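Long-range contacts in cyclin-dependent kinase inhibitor 3 (Homo sapiens, PDB 1FPZ), which removes phosphate from phosphotyrosine and phosphoserine in proteins as a dual-specificity phosphatase, and dephosphorylates CDK2 in a cyclin-dependent manner: residues Ile29-Ser33 with Ser170-Arg175; Thr64-Lys68 with Leu95-Ile101; Ile72-Phe78 with Arg134-Ser140. The protein carries 1 engineered substitution. All coordinates share one frame; numbering follows the deposited sequence.

Interaction 1: residues Ile29-Ser33 with Ser170-Arg175; sequences ISWLS and SLRDLR
Ser30 and Leu174 meet where the edge strand 30-33 runs alongside the last turns of helix 164-175. The two segments run nearly antiparallel, their axes 155° apart in direction and 9.3 Å apart at closest approach. The tight part is at the Ser30 end. The serine CB lies 3.7 Å from Leu174 CD2, and Leu174 CD1 is almost as close to that same carbon, so both branches of the leucine bear on one small side chain. Next to it Arg175 bends toward the strand. Its chain turns at chi2 (-61°) and chi3 (-49°), which carries NH1 to Ser30 OG; the hydroxyl lies in the guanidinium plane, at its edge. The modelled separation of Ser30 OG and Arg175 NH1, 2.5 Å, is so short that its exact value is doubtful. This end is also the one nearer solvent, since Ser30, Leu174 and Arg175 all keep some exposure.

The other end is looser but deeper. The side chains of Leu32 and Leu171 cross at about a right angle, with Leu32 CD2 4.2 Å from Leu171 CD1, while Leu32 CB lies 4.3 Å from Leu174 CD1. Leu171 also rests on Ala151, Ala152 and Leu155 of helix 146-158, which ties the contact into the helical layer over the sheet. Arg175 NE makes a weak hydrogen bond to Gly143 O, in the loop that follows Ser140. The chemistry is thus divided: Leu32 and Leu171 join strand to helix in the interior, Leu174 spans both ends, and polar Arg175 may weakly link the CDK2-interacting N-terminal region to the phosphatase loop.

Interaction 2: residues Thr64-Lys68 with Leu95-Ile101; sequences TEELK and LYQQCGI
Thr64 and Tyr96 bring their CA atoms to 6.3 Å, and Lys68 and Cys99 come to 6.9 Å, so that one face of helix 60-70 lies against the C-terminal end of helix 92-98. Thr64 presents two different branches. Its methyl, anti to the backbone N, reaches across to Cys99, with CG2 3.6 Å from SG. Its OG1 lies in the plane of the Tyr96 ring, at the CD2-CE2 edge, and is hydrogen-bonded to Val60 O in its own helix. The helix opposite ends in a Schellman motif: Ile101 N bonds to Tyr96 O and Gly100 N to Gln97 O, with Gly100 at a positive phi (80°) that favours glycine. A serine in place of Thr64 would lack the methyl and would probably leave a gap beside the Cys99 sulfur, with that side chain freer to turn. Beyond the cysteine, Lys68 bends at chi2 (66°) and lays its CD and CE alongside Cys99 O; NZ then gives that carbonyl a weak hydrogen bond of 3.1 Å. On the outer side Glu65 swings its carboxylate back, bringing OE1 to 3.7 Å from Cys99 SG.

Interaction 3: residues Ile72-Phe78 with Arg134-Ser140; sequences IQDIFVF and RKTLIHS. Engineered in segment 134-140: Ser140 (natural residue Cys).
Two neighbouring parallel strands, 74-77 and 136-139, pair here in the interior of the five-stranded mixed sheet of the protein-tyrosine phosphatase fold. Strand 136-139 leads into the phosphate-binding P-loop through Ser140, an engineered replacement for the cysteine predicted to form the phosphocysteine intermediate; a sulfate, probably from the crystallisation liquor, marks the pocket about 4 Å from its side chain. The ladder begins with a shared acceptor: Lys135 O takes both Gln73 N, at 2.8 Å, and Asp74 N. Leu137 N to Asp74 O and Phe76 N to Leu137 O continue it, and His139 N meets Phe76 O almost end-on, with a C=O...N angle of 177°. On one face Ile75 and Leu137 lie side by side, Ile75 CG1 3.7 Å from Leu137 CD2, followed by Val77 beside His139. On the other, Phe76 puts CE1 against Thr136 CG2 at 3.6 Å, while its ring stacks with His104. Asp74 divides its oxygens: OD2 is hydrogen-bonded to His104 NE2, and OD1 sits over a face of the Arg134 guanidinium, an attraction of charges without a directed N-H, though NH1 is less surely placed. At the active-site end, Phe78 CB lies 3.8 Å from Ser140 OG.

In the fold
All three contacts reach the central sheet, two through its strands and interaction 2 by packing against it. Interaction 3 pairs two inner strands, and interaction 1, centred about 14 Å away, fastens the edge strand 30-33 to helix 164-175. Trp31 of that strand reaches back to Lys135 and Ile72. Interaction 2 lies about 11 Å from interaction 3 between centres and some 23 Å from interaction 1; Tyr96 and Ile101, from the end of helix 92-98 and the turn after it, pack on Ile75. Along the chain, residues 29-33 and 170-175 bracket everything else, while the segments of interactions 2 and 3 alternate, helix 60-70 leading directly into strand 74-77. Distant parts of the sequence thus meet around two inner strands, one leading into active-site Ser140.

Interaction 1: residues Ile29-Ser33 with Ser170-Arg175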
loop_
_atom_site.group_PDB
_atom_site.type_symbol
_atom_site.label_atom_id
_atom_site.label_comp_id
_atom_site.label_asym_id
_atom_site.label_seq_id
_atom_site.Cartn_x
_atom_site.Cartn_y
_atom_site.Cartn_z
ATOM N N ILE A 29 3.764 11.719 0.680
ATOM C CA ILE A 29 2.653 10.830 0.387
ATOM C C ILE A 29 2.143 11.173 -1.010
ATOM O O ILE A 29 1.871 12.342 -1.304
ATOM C CB ILE A 29 1.507 11.066 1.384
ATOM C CG1 ILE A 29 2.038 11.000 2.814
ATOM C CG2 ILE A 29 0.382 10.067 1.152
ATOM C CD1 ILE A 29 0.986 11.258 3.874
ATOM N N SER A 30 2.042 10.167 -1.872
ATOM C CA SER A 30 1.525 10.343 -3.229
ATOM C C SER A 30 0.059 9.939 -3.174
ATOM O O SER A 30 -0.259 8.764 -2.995
ATOM C CB SER A 30 2.270 9.440 -4.179
ATOM O OG SER A 30 3.648 9.745 -4.155
ATOM N N TRP A 31 -0.832 10.909 -3.326
ATOM C CA TRP A 31 -2.254 10.635 -3.230
ATOM C C TRP A 31 -2.956 10.201 -4.528
ATOM O O TRP A 31 -3.056 10.980 -5.481
ATOM C CB TRP A 31 -2.945 11.858 -2.618
ATOM C CG TRP A 31 -2.542 12.170 -1.171
ATOM C CD1 TRP A 31 -1.730 13.180 -0.739
ATOM C CD2 TRP A 31 -3.001 11.497 0.009
ATOM N NE1 TRP A 31 -1.661 13.186 0.634
ATOM C CE2 TRP A 31 -2.429 12.162 1.119
ATOM C CE3 TRP A 31 -3.841 10.395 0.234
ATOM C CZ2 TRP A 31 -2.669 11.764 2.440
ATOM C CZ3 TRP A 31 -4.084 9.997 1.542
ATOM C CH2 TRP A 31 -3.497 10.684 2.633
ATOM N N LEU A 32 -3.462 8.962 -4.536
ATOM C CA LEU A 32 -4.149 8.402 -5.701
ATOM C C LEU A 32 -5.652 8.720 -5.723
ATOM O O LEU A 32 -6.379 8.379 -4.790
ATOM C CB LEU A 32 -3.973 6.887 -5.730
ATOM C CG LEU A 32 -4.734 6.102 -6.826
ATOM C CD1 LEU A 32 -4.154 6.441 -8.208
ATOM C CD2 LEU A 32 -4.541 4.599 -6.601
ATOM N N SER A 33 -6.119 9.364 -6.785
ATOM C CA SER A 33 -7.546 9.657 -6.873
ATOM C C SER A 33 -8.260 8.378 -7.283
ATOM O O SER A 33 -7.776 7.638 -8.134
ATOM C CB SER A 33 -7.811 10.750 -7.901
ATOM O OG SER A 33 -9.118 10.616 -8.429
ATOM N N SER A 170 -2.822 3.704 -14.385
ATOM C CA SER A 170 -3.131 4.699 -13.363
ATOM C C SER A 170 -2.046 4.791 -12.299
ATOM O O SER A 170 -1.700 5.884 -11.859
ATOM C CB SER A 170 -4.466 4.396 -12.688
ATOM O OG SER A 170 -5.524 4.314 -13.622
ATOM N N LEU A 171 -1.508 3.652 -11.870
ATOM C CA LEU A 171 -0.455 3.665 -10.855
ATOM C C LEU A 171 0.868 4.126 -11.453
ATOM O O LEU A 171 1.662 4.807 -10.787
ATOM C CB LEU A 171 -0.303 2.276 -10.213
ATOM C CG LEU A 171 -1.214 1.940 -9.014
ATOM C CD1 LEU A 171 -0.938 2.921 -7.907
ATOM C CD2 LEU A 171 -2.688 1.986 -9.405
ATOM N N ARG A 172 1.093 3.762 -12.714
ATOM C CA ARG A 172 2.303 4.157 -13.428
ATOM C C ARG A 172 2.327 5.689 -13.457
ATOM O O ARG A 172 3.367 6.312 -13.270
ATOM C CB ARG A 172 2.273 3.574 -14.858
ATOM C CG ARG A 172 2.300 2.017 -14.972
ATOM C CD ARG A 172 2.103 1.524 -16.435
ATOM N NE ARG A 172 2.284 0.076 -16.636
ATOM C CZ ARG A 172 2.028 -0.573 -17.775
ATOM N NH1 ARG A 172 1.577 0.073 -18.847
ATOM N NH2 ARG A 172 2.210 -1.880 -17.849
ATOM N N ASP A 173 1.148 6.278 -13.657
ATOM C CA ASP A 173 0.989 7.727 -13.711
ATOM C C ASP A 173 1.210 8.362 -12.358
ATOM O O ASP A 173 1.469 9.555 -12.269
ATOM C CB ASP A 173 -0.412 8.086 -14.214
ATOM C CG ASP A 173 -0.677 7.587 -15.642
ATOM O OD1 ASP A 173 -1.789 7.859 -16.168
ATOM O OD2 ASP A 173 0.212 6.930 -16.235
ATOM N N LEU A 174 1.103 7.554 -11.309
ATOM C CA LEU A 174 1.285 8.028 -9.942
ATOM C C LEU A 174 2.688 7.778 -9.400
ATOM O O LEU A 174 3.256 8.629 -8.722
ATOM C CB LEU A 174 0.285 7.340 -9.007
ATOM C CG LEU A 174 -0.115 7.975 -7.663
ATOM C CD1 LEU A 174 0.233 7.016 -6.536
ATOM C CD2 LEU A 174 0.547 9.336 -7.459
ATOM N N ARG A 175 3.241 6.609 -9.705
ATOM C CA ARG A 175 4.560 6.223 -9.192
ATOM C C ARG A 175 5.741 6.195 -10.171
ATOM O O ARG A 175 6.893 6.087 -9.737
ATOM C CB ARG A 175 4.466 4.830 -8.547
ATOM C CG ARG A 175 3.328 4.647 -7.567
ATOM C CD ARG A 175 3.485 5.602 -6.446
ATOM N NE ARG A 175 4.837 5.532 -5.928
ATOM C CZ ARG A 175 5.398 6.504 -5.232
ATOM N NH1 ARG A 175 4.707 7.606 -4.983
ATOM N NH2 ARG A 175 6.640 6.376 -4.799
#

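Interaction 2: residues Thr64-Lys68 with Leu95-Ile101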
loop_
_atom_site.group_PDB
_atom_site.type_symbol
_atom_site.label_atom_id
_atom_site.label_comp_id
_atom_site.label_asym_id
_atom_site.label_seq_id
_atom_site.Cartn_x
_atom_site.Cartn_y
_atom_site.Cartn_z
ATOM N N THR A 64 6.376 9.337 12.074
ATOM C CA THR A 64 5.127 8.853 12.647
ATOM C C THR A 64 4.265 10.055 13.062
ATOM O O THR A 64 3.117 10.184 12.639
ATOM C CB THR A 64 5.418 7.946 13.899
ATOM O OG1 THR A 64 6.027 6.714 13.477
ATOM C CG2 THR A 64 4.141 7.651 14.680
ATOM N N GLU A 65 4.836 10.938 13.884
ATOM C CA GLU A 65 4.152 12.141 14.366
ATOM C C GLU A 65 3.657 13.006 13.200
ATOM O O GLU A 65 2.558 13.560 13.239
ATOM C CB GLU A 65 5.108 12.958 15.228
ATOM C CG GLU A 65 4.445 14.052 16.010
ATOM C CD GLU A 65 3.682 13.516 17.197
ATOM O OE1 GLU A 65 2.644 12.861 16.990
ATOM O OE2 GLU A 65 4.133 13.743 18.339
ATOM N N GLU A 66 4.483 13.127 12.170
ATOM C CA GLU A 66 4.126 13.898 10.983
ATOM C C GLU A 66 2.858 13.326 10.341
ATOM O O GLU A 66 1.921 14.063 10.016
ATOM C CB GLU A 66 5.273 13.840 9.972
ATOM C CG GLU A 66 4.846 14.119 8.556
ATOM C CD GLU A 66 4.927 15.583 8.172
ATOM O OE1 GLU A 66 4.436 16.447 8.931
ATOM O OE2 GLU A 66 5.482 15.866 7.088
ATOM N N LEU A 67 2.850 12.009 10.144
ATOM C CA LEU A 67 1.719 11.322 9.546
ATOM C C LEU A 67 0.493 11.496 10.412
ATOM O O LEU A 67 -0.614 11.693 9.909
ATOM C CB LEU A 67 2.016 9.829 9.399
ATOM C CG LEU A 67 3.172 9.431 8.486
ATOM C CD1 LEU A 67 3.515 7.965 8.735
ATOM C CD2 LEU A 67 2.792 9.669 7.017
ATOM N N LYS A 68 0.695 11.401 11.721
ATOM C CA LYS A 68 -0.381 11.549 12.682
ATOM C C LYS A 68 -0.944 12.967 12.585
ATOM O O LYS A 68 -2.164 13.177 12.640
ATOM C CB LYS A 68 0.166 11.298 14.089
ATOM C CG LYS A 68 -0.762 11.702 15.210
ATOM C CD LYS A 68 -2.006 10.866 15.233
ATOM C CE LYS A 68 -2.830 11.223 16.439
ATOM N NZ LYS A 68 -3.978 10.310 16.624
ATOM N N LEU A 95 5.118 1.811 17.215
ATOM C CA LEU A 95 5.056 3.264 17.160
ATOM C C LEU A 95 3.794 3.842 16.556
ATOM O O LEU A 95 3.253 4.816 17.084
ATOM C CB LEU A 95 6.263 3.828 16.413
ATOM C CG LEU A 95 7.589 3.724 17.173
ATOM C CD1 LEU A 95 8.656 4.570 16.491
ATOM C CD2 LEU A 95 7.389 4.203 18.609
ATOM N N TYR A 96 3.326 3.257 15.455
ATOM C CA TYR A 96 2.117 3.734 14.792
ATOM C C TYR A 96 0.915 3.668 15.718
ATOM O O TYR A 96 0.091 4.582 15.760
ATOM C CB TYR A 96 1.767 2.877 13.558
ATOM C CG TYR A 96 2.635 3.024 12.333
ATOM C CD1 TYR A 96 2.372 2.265 11.192
ATOM C CD2 TYR A 96 3.693 3.921 12.290
ATOM C CE1 TYR A 96 3.132 2.400 10.041
ATOM C CE2 TYR A 96 4.458 4.063 11.148
ATOM C CZ TYR A 96 4.170 3.301 10.025
ATOM O OH TYR A 96 4.908 3.450 8.887
ATOM N N GLN A 97 0.787 2.551 16.423
ATOM C CA GLN A 97 -0.341 2.364 17.307
ATOM C C GLN A 97 -0.213 3.237 18.552
ATOM O O GLN A 97 -1.208 3.720 19.089
ATOM C CB GLN A 97 -0.462 0.892 17.655
ATOM C CG GLN A 97 -0.651 0.012 16.409
ATOM C CD GLN A 97 -0.566 -1.451 16.731
ATOM O OE1 GLN A 97 0.456 -2.082 16.517
ATOM N NE2 GLN A 97 -1.640 -1.993 17.274
ATOM N N GLN A 98 1.015 3.461 18.996
ATOM C CA GLN A 98 1.235 4.306 20.160
ATOM C C GLN A 98 0.731 5.701 19.839
ATOM O O GLN A 98 0.341 6.449 20.732
ATOM C CB GLN A 98 2.719 4.408 20.480
ATOM C CG GLN A 98 3.370 3.098 20.865
ATOM C CD GLN A 98 4.767 3.319 21.364
ATOM O OE1 GLN A 98 5.004 4.246 22.129
ATOM N NE2 GLN A 98 5.700 2.475 20.941
ATOM N N CYS A 99 0.748 6.042 18.549
ATOM C CA CYS A 99 0.312 7.354 18.083
ATOM C C CYS A 99 -1.154 7.403 17.714
ATOM O O CYS A 99 -1.623 8.379 17.143
ATOM C CB CYS A 99 1.117 7.781 16.870
ATOM S SG CYS A 99 2.094 9.234 17.148
ATOM N N GLY A 100 -1.877 6.339 18.018
ATOM C CA GLY A 100 -3.297 6.299 17.710
ATOM C C GLY A 100 -3.684 5.956 16.274
ATOM O O GLY A 100 -4.829 6.173 15.859
ATOM N N ILE A 101 -2.744 5.425 15.504
ATOM C CA ILE A 101 -3.020 5.067 14.104
ATOM C C ILE A 101 -3.399 3.588 14.034
ATOM O O ILE A 101 -2.709 2.784 14.629
ATOM C CB ILE A 101 -1.751 5.234 13.239
ATOM C CG1 ILE A 101 -1.185 6.647 13.378
ATOM C CG2 ILE A 101 -2.066 4.895 11.769
ATOM C CD1 ILE A 101 0.129 6.847 12.590
#

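Interaction 3: residues Ile72-Phe78 with Arg134-Ser140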
loop_
_atom_site.group_PDB
_atom_site.type_symbol
_atom_site.label_atom_id
_atom_site.label_comp_id
_atom_site.label_asym_id
_atom_site.label_seq_id
_atom_site.Cartn_x
_atom_site.Cartn_y
_atom_site.Cartn_z
ATOM N N ILE A 72 -3.642 11.018 9.125
ATOM C CA ILE A 72 -3.613 9.615 8.751
ATOM C C ILE A 72 -4.323 8.842 9.848
ATOM O O ILE A 72 -3.968 8.954 11.015
ATOM C CB ILE A 72 -2.180 9.085 8.671
ATOM C CG1 ILE A 72 -1.327 9.982 7.769
ATOM C CG2 ILE A 72 -2.194 7.649 8.175
ATOM C CD1 ILE A 72 -1.807 10.075 6.348
ATOM N N GLN A 73 -5.312 8.046 9.482
ATOM C CA GLN A 73 -6.045 7.284 10.481
ATOM C C GLN A 73 -5.717 5.794 10.466
ATOM O O GLN A 73 -5.660 5.145 11.507
ATOM C CB GLN A 73 -7.538 7.468 10.267
ATOM C CG GLN A 73 -7.924 8.879 9.899
ATOM C CD GLN A 73 -9.324 9.193 10.325
ATOM O OE1 GLN A 73 -9.564 9.507 11.488
ATOM N NE2 GLN A 73 -10.271 9.085 9.395
ATOM N N ASP A 74 -5.524 5.258 9.273
ATOM C CA ASP A 74 -5.192 3.852 9.095
ATOM C C ASP A 74 -3.996 3.711 8.164
ATOM O O ASP A 74 -3.962 4.369 7.127
ATOM C CB ASP A 74 -6.382 3.115 8.489
ATOM C CG ASP A 74 -7.549 2.994 9.442
ATOM O OD1 ASP A 74 -8.116 4.035 9.841
ATOM O OD2 ASP A 74 -7.910 1.851 9.784
ATOM N N ILE A 75 -3.025 2.856 8.520
ATOM C CA ILE A 75 -1.826 2.608 7.689
ATOM C C ILE A 75 -1.647 1.112 7.363
ATOM O O ILE A 75 -1.706 0.294 8.265
ATOM C CB ILE A 75 -0.535 3.068 8.390
ATOM C CG1 ILE A 75 -0.590 4.566 8.657
ATOM C CG2 ILE A 75 0.683 2.778 7.511
ATOM C CD1 ILE A 75 0.544 5.033 9.490
ATOM N N PHE A 76 -1.440 0.758 6.090
ATOM C CA PHE A 76 -1.237 -0.639 5.699
ATOM C C PHE A 76 0.239 -0.834 5.373
ATOM O O PHE A 76 0.807 -0.114 4.551
ATOM C CB PHE A 76 -2.067 -1.033 4.468
ATOM C CG PHE A 76 -3.559 -1.087 4.721
ATOM C CD1 PHE A 76 -4.276 0.064 5.056
ATOM C CD2 PHE A 76 -4.241 -2.289 4.601
ATOM C CE1 PHE A 76 -5.668 0.008 5.258
ATOM C CE2 PHE A 76 -5.626 -2.355 4.806
ATOM C CZ PHE A 76 -6.334 -1.212 5.129
ATOM N N VAL A 77 0.842 -1.831 6.006
ATOM C CA VAL A 77 2.258 -2.107 5.839
ATOM C C VAL A 77 2.500 -3.447 5.179
ATOM O O VAL A 77 2.040 -4.474 5.690
ATOM C CB VAL A 77 2.957 -2.105 7.194
ATOM C CG1 VAL A 77 4.442 -2.447 7.026
ATOM C CG2 VAL A 77 2.772 -0.746 7.857
ATOM N N PHE A 78 3.212 -3.452 4.051
ATOM C CA PHE A 78 3.479 -4.710 3.375
ATOM C C PHE A 78 4.925 -5.166 3.519
ATOM O O PHE A 78 5.321 -6.111 2.864
ATOM C CB PHE A 78 3.090 -4.657 1.894
ATOM C CG PHE A 78 1.712 -4.100 1.643
ATOM C CD1 PHE A 78 1.556 -2.795 1.152
ATOM C CD2 PHE A 78 0.587 -4.879 1.821
ATOM C CE1 PHE A 78 0.293 -2.275 0.828
ATOM C CE2 PHE A 78 -0.690 -4.371 1.500
ATOM C CZ PHE A 78 -0.823 -3.061 0.999
ATOM N N ARG A 134 -12.143 6.989 6.169
ATOM C CA ARG A 134 -10.894 7.036 6.915
ATOM C C ARG A 134 -9.679 7.439 6.081
ATOM O O ARG A 134 -9.386 6.826 5.050
ATOM C CB ARG A 134 -10.617 5.668 7.550
ATOM C CG ARG A 134 -11.531 5.325 8.711
ATOM C CD ARG A 134 -11.404 6.380 9.798
ATOM N NE ARG A 134 -10.182 6.252 10.597
ATOM C CZ ARG A 134 -10.090 5.515 11.698
ATOM N NH1 ARG A 134 -8.954 5.462 12.367
ATOM N NH2 ARG A 134 -11.140 4.834 12.134
ATOM N N LYS A 135 -8.963 8.458 6.535
ATOM C CA LYS A 135 -7.770 8.874 5.828
ATOM C C LYS A 135 -6.830 7.675 5.851
ATOM O O LYS A 135 -6.268 7.330 6.899
ATOM C CB LYS A 135 -7.122 10.055 6.539
ATOM C CG LYS A 135 -5.804 10.499 5.914
ATOM C CD LYS A 135 -5.543 11.954 6.208
ATOM C CE LYS A 135 -4.295 12.448 5.496
ATOM N NZ LYS A 135 -4.333 13.933 5.294
ATOM N N THR A 136 -6.646 7.043 4.700
ATOM C CA THR A 136 -5.805 5.854 4.625
ATOM C C THR A 136 -4.504 5.964 3.812
ATOM O O THR A 136 -4.483 6.488 2.702
ATOM C CB THR A 136 -6.630 4.715 4.073
ATOM O OG1 THR A 136 -7.774 4.541 4.904
ATOM C CG2 THR A 136 -5.837 3.425 4.017
ATOM N N LEU A 137 -3.432 5.405 4.365
ATOM C CA LEU A 137 -2.112 5.410 3.746
ATOM C C LEU A 137 -1.513 3.984 3.661
ATOM O O LEU A 137 -1.644 3.199 4.615
ATOM C CB LEU A 137 -1.203 6.277 4.592
ATOM C CG LEU A 137 0.254 5.876 4.676
ATOM C CD1 LEU A 137 0.954 6.288 3.402
ATOM C CD2 LEU A 137 0.879 6.535 5.922
ATOM N N ILE A 138 -0.847 3.648 2.541
ATOM C CA ILE A 138 -0.240 2.320 2.413
ATOM C C ILE A 138 1.223 2.433 2.003
ATOM O O ILE A 138 1.599 3.331 1.271
ATOM C CB ILE A 138 -1.006 1.418 1.399
ATOM C CG1 ILE A 138 -0.574 1.701 -0.051
ATOM C CG2 ILE A 138 -2.498 1.700 1.507
ATOM C CD1 ILE A 138 -1.403 0.982 -1.075
ATOM N N HIS A 139 2.060 1.525 2.487
ATOM C CA HIS A 139 3.459 1.583 2.121
ATOM C C HIS A 139 4.170 0.250 2.193
ATOM O O HIS A 139 3.796 -0.650 2.937
ATOM C CB HIS A 139 4.201 2.579 3.014
ATOM C CG HIS A 139 4.776 1.975 4.265
ATOM N ND1 HIS A 139 5.723 0.971 4.241
ATOM C CD2 HIS A 139 4.576 2.270 5.570
ATOM C CE1 HIS A 139 6.086 0.678 5.476
ATOM N NE2 HIS A 139 5.402 1.452 6.303
ATOM N N SER A 140 5.224 0.167 1.409
ATOM C CA SER A 140 6.094 -0.984 1.315
ATOM C C SER A 140 7.476 -0.477 1.745
ATOM O O SER A 140 7.609 0.257 2.720
ATOM C CB SER A 140 6.160 -1.434 -0.130
ATOM O OG SER A 140 5.377 -2.575 -0.322
#